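Long-range contacts in alanine racemase (Enterococcus faecalis, PDB 3E6E), which is a dimeric member of the alanine racemase family, combining an N-terminal TIM-barrel-type domain with a C-terminal domain rich in beta-strands: residues 104-109 against 140-145; 127-132 against 159-164. The protein carries 1 engineered substitution. All coordinates share one frame; numbering follows the deposited sequence.

Contact 1 (104-109 against 140-145); sequences VTVATQ and IGFLTP
Phe142 lays its ring against the backbone of Ala107 and Thr108 as the chain leaves strand 103-106, and this aromatic packing is the main part of the contact. Ala107 C stands 3.6 Å above one face of the Phe142 ring, offset toward the rim. Two rim atoms reach further along: Phe142 CE2 comes to 3.4 Å from Thr108 CA, and Phe142 CZ to 3.4 Å from Thr108 N. Gln109 N lies at the ring edge, close to the plane. The ring gets there because CG is anti to the carbonyl carbon (chi1 -62°), which turns the ring toward residues 107-109.

A side chain also packs on backbone: the methyl of Ala107 sits on the peptide of Gly141, with CB 3.2 Å from Gly141 N. Gly141 has a positive phi (122°), at which no beta carbon fits comfortably against the carbonyl of Ile140.

Purely aliphatic contacts are looser: Ala107 CB meets Ile140 CB at 4.2 Å, and Thr105 CG2 meets Ile140 CD1 at 4.3 Å. His255 of the second subunit packs on Ala107, Thr108 and Ile140.

The contact thus joins the C-terminal end of a barrel strand to the loop before helix 145-158. Phe142 also touches Thr148 and Ala151 of that helix and Leu131 of strand 129-132, while Val106 packs on Trp111 and Leu112 of helix 109-117.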
# COMPACT_ATOMS: atom_id res chain seq x y z
N VAL A 104 10.74 -8.06 24.26
CA VAL A 104 11.09 -6.81 23.60
C VAL A 104 12.57 -6.72 23.26
O VAL A 104 13.42 -7.33 23.91
CB VAL A 104 10.75 -5.59 24.49
CG1 VAL A 104 9.29 -5.62 24.89
CG2 VAL A 104 11.65 -5.58 25.72
N THR A 105 12.86 -5.93 22.24
CA THR A 105 14.23 -5.73 21.82
C THR A 105 14.73 -4.51 22.58
O THR A 105 13.95 -3.63 22.90
CB THR A 105 14.31 -5.47 20.31
OG1 THR A 105 13.78 -6.60 19.61
CG2 THR A 105 15.76 -5.24 19.87
N VAL A 106 16.01 -4.49 22.90
CA VAL A 106 16.60 -3.36 23.61
C VAL A 106 17.97 -3.10 23.00
O VAL A 106 18.80 -4.01 22.92
CB VAL A 106 16.72 -3.65 25.13
CG1 VAL A 106 17.19 -5.06 25.36
CG2 VAL A 106 17.68 -2.69 25.78
N ALA A 107 18.19 -1.87 22.55
CA ALA A 107 19.45 -1.53 21.91
C ALA A 107 20.25 -0.41 22.58
O ALA A 107 21.15 0.17 21.98
CB ALA A 107 19.20 -1.17 20.46
N THR A 108 19.91 -0.11 23.83
CA THR A 108 20.63 0.92 24.57
C THR A 108 20.55 0.72 26.07
O THR A 108 19.61 0.11 26.58
CB THR A 108 20.11 2.33 24.23
OG1 THR A 108 18.68 2.31 24.16
CG2 THR A 108 20.69 2.81 22.91
N GLN A 109 21.54 1.24 26.78
CA GLN A 109 21.61 1.13 28.24
C GLN A 109 20.59 2.07 28.83
O GLN A 109 19.85 1.71 29.74
CB GLN A 109 23.02 1.51 28.72
CG GLN A 109 23.30 1.30 30.21
CD GLN A 109 23.20 -0.15 30.63
OE1 GLN A 109 23.86 -1.03 30.05
NE2 GLN A 109 22.38 -0.42 31.64
N ILE A 140 19.96 -0.57 14.43
CA ILE A 140 19.80 -0.50 15.89
C ILE A 140 20.67 -1.53 16.59
O ILE A 140 21.04 -2.55 15.99
CB ILE A 140 18.36 -0.78 16.37
CG1 ILE A 140 17.91 -2.16 15.87
CG2 ILE A 140 17.43 0.34 15.96
CD1 ILE A 140 16.66 -2.67 16.54
N GLY A 141 20.98 -1.28 17.86
CA GLY A 141 21.78 -2.21 18.63
C GLY A 141 23.06 -1.67 19.22
O GLY A 141 23.53 -0.59 18.84
N PHE A 142 23.63 -2.43 20.16
CA PHE A 142 24.88 -2.05 20.82
C PHE A 142 26.01 -2.27 19.84
O PHE A 142 26.10 -3.33 19.21
CB PHE A 142 25.13 -2.92 22.06
CG PHE A 142 24.08 -2.77 23.13
CD1 PHE A 142 23.14 -3.77 23.34
CD2 PHE A 142 24.01 -1.60 23.89
CE1 PHE A 142 22.14 -3.61 24.30
CE2 PHE A 142 23.01 -1.44 24.85
CZ PHE A 142 22.07 -2.44 25.06
N LEU A 143 26.88 -1.27 19.72
CA LEU A 143 28.01 -1.34 18.80
C LEU A 143 29.22 -2.18 19.26
O LEU A 143 29.84 -2.86 18.45
CB LEU A 143 28.48 0.07 18.43
CG LEU A 143 27.56 0.85 17.47
CD1 LEU A 143 26.17 0.96 18.05
CD2 LEU A 143 28.14 2.22 17.23
N THR A 144 29.55 -2.15 20.55
CA THR A 144 30.71 -2.90 21.04
C THR A 144 30.44 -3.98 22.08
O THR A 144 29.42 -3.95 22.77
CB THR A 144 31.74 -1.96 21.69
OG1 THR A 144 31.16 -1.37 22.85
CG2 THR A 144 32.18 -0.87 20.71
N PRO A 145 31.37 -4.95 22.22
CA PRO A 145 31.30 -6.07 23.16
C PRO A 145 31.12 -5.61 24.61
O PRO A 145 30.23 -6.08 25.32
CB PRO A 145 32.64 -6.78 22.97
CG PRO A 145 32.97 -6.49 21.53
CD PRO A 145 32.59 -5.03 21.40

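Contact 2 (127-132 against 159-164); sequences LRVHLK and KEFLWE
Leu127 and Phe161 run side by side where a beta-alpha-beta unit of the parallel barrel closes: helix 145-158 has ended, and the chain at 159-164 passes strand 129-132 on its way into strand 165-167. The backbones touch in a single bridge, anchored by the hydrogen bond from Leu127 N to Glu160 O (2.7 Å). Further along, Glu164 N gives Val129 O a weak bond.

On the helix-facing side, apolar bumps interleave. Leu127 CD2 abuts the edge of the Phe161 ring, in its plane, 3.7 Å from Phe161 CD1, and Val129 CG1 approaches Phe161 CD1 obliquely at 4.0 Å. The other Val129 methyl, CG2, fills the step beside the Trp163 backbone, 3.6 Å from its CA. Leu131 crosses Trp163 at about a right angle, its CD1 4.0 Å from Trp163 CD1. Trp111 of helix 109-117 adds to this packing on Leu127, and Val152 of helix 145-158 on both Leu131 and Trp163.

On the other side the shapes are polar. The carboxylate of Glu164 fits between Arg128 and His130, while Leu162 CD2 covers one face of the guanidinium, 4.3 Å from Arg128 CZ. The Arg128 chain bends at chi3 (93°), which brings NE to Glu164 OE2 in a salt bridge, its hydrogen bond weak in angle. The Arg128 guanidinium and Glu164 carboxylate planes stand 65° apart. NH1 of Arg128 has a second acidic partner in Asp101. Glu164 OE1 also bonds to Ser103 OG, and His130 ND1 to His203 NE2, so the buried carboxylate has three side-chain partners and the imidazole two. Finally, His130 NE2 donates to Glu164 OE1 at 3.2 Å (N-H...O 162°), from within the ring plane but above the plane of the carboxylate.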
# COMPACT_ATOMS: atom_id res chain seq x y z
N LEU A 127 10.46 -8.87 32.70
CA LEU A 127 10.44 -8.31 31.37
C LEU A 127 11.37 -9.14 30.49
O LEU A 127 12.59 -9.04 30.60
CB LEU A 127 10.93 -6.86 31.38
CG LEU A 127 10.98 -6.16 30.01
CD1 LEU A 127 9.57 -5.92 29.51
CD2 LEU A 127 11.73 -4.84 30.11
N ARG A 128 10.77 -9.98 29.64
CA ARG A 128 11.52 -10.84 28.73
C ARG A 128 12.19 -9.96 27.68
O ARG A 128 11.54 -9.52 26.73
CB ARG A 128 10.56 -11.83 28.05
CG ARG A 128 9.40 -12.28 28.94
CD ARG A 128 8.45 -13.24 28.22
NE ARG A 128 8.76 -14.66 28.43
CZ ARG A 128 8.43 -15.34 29.53
NH1 ARG A 128 7.79 -14.74 30.52
NH2 ARG A 128 8.75 -16.63 29.63
N VAL A 129 13.49 -9.69 27.84
CA VAL A 129 14.22 -8.84 26.90
C VAL A 129 15.24 -9.56 26.04
O VAL A 129 15.80 -10.57 26.43
CB VAL A 129 15.00 -7.69 27.63
CG1 VAL A 129 14.14 -7.09 28.73
CG2 VAL A 129 16.31 -8.20 28.16
N HIS A 130 15.47 -9.02 24.85
CA HIS A 130 16.45 -9.55 23.91
C HIS A 130 17.37 -8.37 23.61
O HIS A 130 16.91 -7.29 23.24
CB HIS A 130 15.77 -10.03 22.62
CG HIS A 130 15.08 -11.35 22.75
ND1 HIS A 130 15.52 -12.49 22.11
CD2 HIS A 130 13.96 -11.72 23.43
CE1 HIS A 130 14.71 -13.50 22.39
NE2 HIS A 130 13.75 -13.05 23.19
N LEU A 131 18.67 -8.57 23.80
CA LEU A 131 19.64 -7.50 23.57
C LEU A 131 20.20 -7.53 22.16
O LEU A 131 20.98 -8.40 21.82
CB LEU A 131 20.78 -7.61 24.59
CG LEU A 131 20.60 -6.95 25.97
CD1 LEU A 131 19.21 -7.18 26.48
CD2 LEU A 131 21.64 -7.51 26.94
N LYS A 132 19.79 -6.58 21.34
CA LYS A 132 20.30 -6.57 19.97
C LYS A 132 21.61 -5.81 19.85
O LYS A 132 21.72 -4.65 20.23
CB LYS A 132 19.28 -5.96 18.98
CG LYS A 132 19.70 -6.17 17.50
CD LYS A 132 18.88 -5.38 16.48
CE LYS A 132 19.40 -5.60 15.04
NZ LYS A 132 18.68 -4.81 14.00
N LYS A 159 16.42 -7.97 37.84
CA LYS A 159 15.67 -9.18 38.13
C LYS A 159 14.16 -8.95 38.10
O LYS A 159 13.38 -9.87 38.34
CB LYS A 159 15.94 -9.64 39.57
CG LYS A 159 14.69 -9.87 40.39
CD LYS A 159 14.32 -8.62 41.19
CE LYS A 159 15.27 -8.42 42.36
NZ LYS A 159 16.68 -8.31 41.92
N GLU A 160 13.77 -7.72 37.80
CA GLU A 160 12.55 -7.38 37.08
C GLU A 160 12.66 -7.73 35.60
O GLU A 160 11.65 -7.82 34.89
CB GLU A 160 12.23 -5.89 37.24
CG GLU A 160 11.78 -5.50 38.64
CD GLU A 160 12.80 -4.63 39.36
OE1 GLU A 160 12.38 -3.68 40.05
OE2 GLU A 160 14.01 -4.91 39.23
N PHE A 161 13.89 -7.94 35.14
CA PHE A 161 14.13 -8.34 33.76
C PHE A 161 14.29 -9.86 33.74
O PHE A 161 14.15 -10.52 34.77
CB PHE A 161 15.43 -7.70 33.25
CG PHE A 161 15.43 -6.20 33.26
CD1 PHE A 161 14.61 -5.47 32.40
CD2 PHE A 161 16.26 -5.50 34.13
CE1 PHE A 161 14.62 -4.09 32.40
CE2 PHE A 161 16.28 -4.11 34.14
CZ PHE A 161 15.46 -3.40 33.27
N LEU A 162 14.57 -10.40 32.56
CA LEU A 162 14.82 -11.83 32.41
C LEU A 162 15.97 -12.09 31.44
O LEU A 162 16.80 -12.97 31.67
CB LEU A 162 13.56 -12.55 31.94
CG LEU A 162 13.73 -14.00 31.50
CD1 LEU A 162 14.45 -14.81 32.57
CD2 LEU A 162 12.38 -14.62 31.17
N TRP A 163 16.01 -11.33 30.36
CA TRP A 163 16.97 -11.55 29.29
C TRP A 163 16.89 -12.87 28.52
O TRP A 163 17.69 -13.77 28.72
CB TRP A 163 18.40 -11.44 29.83
CG TRP A 163 19.45 -11.54 28.77
CD1 TRP A 163 19.40 -11.01 27.51
CD2 TRP A 163 20.72 -12.20 28.87
NE1 TRP A 163 20.55 -11.31 26.82
CE2 TRP A 163 21.38 -12.04 27.63
CE3 TRP A 163 21.37 -12.91 29.88
CZ2 TRP A 163 22.65 -12.56 27.38
CZ3 TRP A 163 22.63 -13.43 29.63
CH2 TRP A 163 23.25 -13.25 28.39
N GLU A 164 15.90 -12.96 27.63
CA GLU A 164 15.60 -14.19 26.95
C GLU A 164 16.65 -14.50 25.91
O GLU A 164 16.82 -15.66 25.54
CB GLU A 164 14.23 -14.08 26.29
CG GLU A 164 13.29 -15.17 26.68
CD GLU A 164 11.90 -14.88 26.20
OE1 GLU A 164 11.70 -14.82 24.97
OE2 GLU A 164 11.02 -14.70 27.07

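How the contacts relate
Contacts 1 and 2 are joined through neighbouring barrel strands, 103-106 and 129-132, and their centres are 12 Å apart. Val104 O lies 2.8 Å from His130 N, a probable hydrogen bond tying the strands together. At the other end Phe142 N is 2.9 Å from Lys132 O, a probable hydrogen bond that would fasten the loop of contact 1 to the strand of contact 2. Their segments alternate along the chain. Contact 1 is nearer the ligand: the Ile140 side chain is about 7 Å from the bound D-[3-hydroxy-2-methyl-5-phosphonooxymethyl-pyridin-4-ylmethyl]-N,O-cycloserylamide (DCS) and that of His130 about 10 Å. The Lys132 side chain packs on both Ile140 and Arg139, and Arg139 lines the DCS pocket.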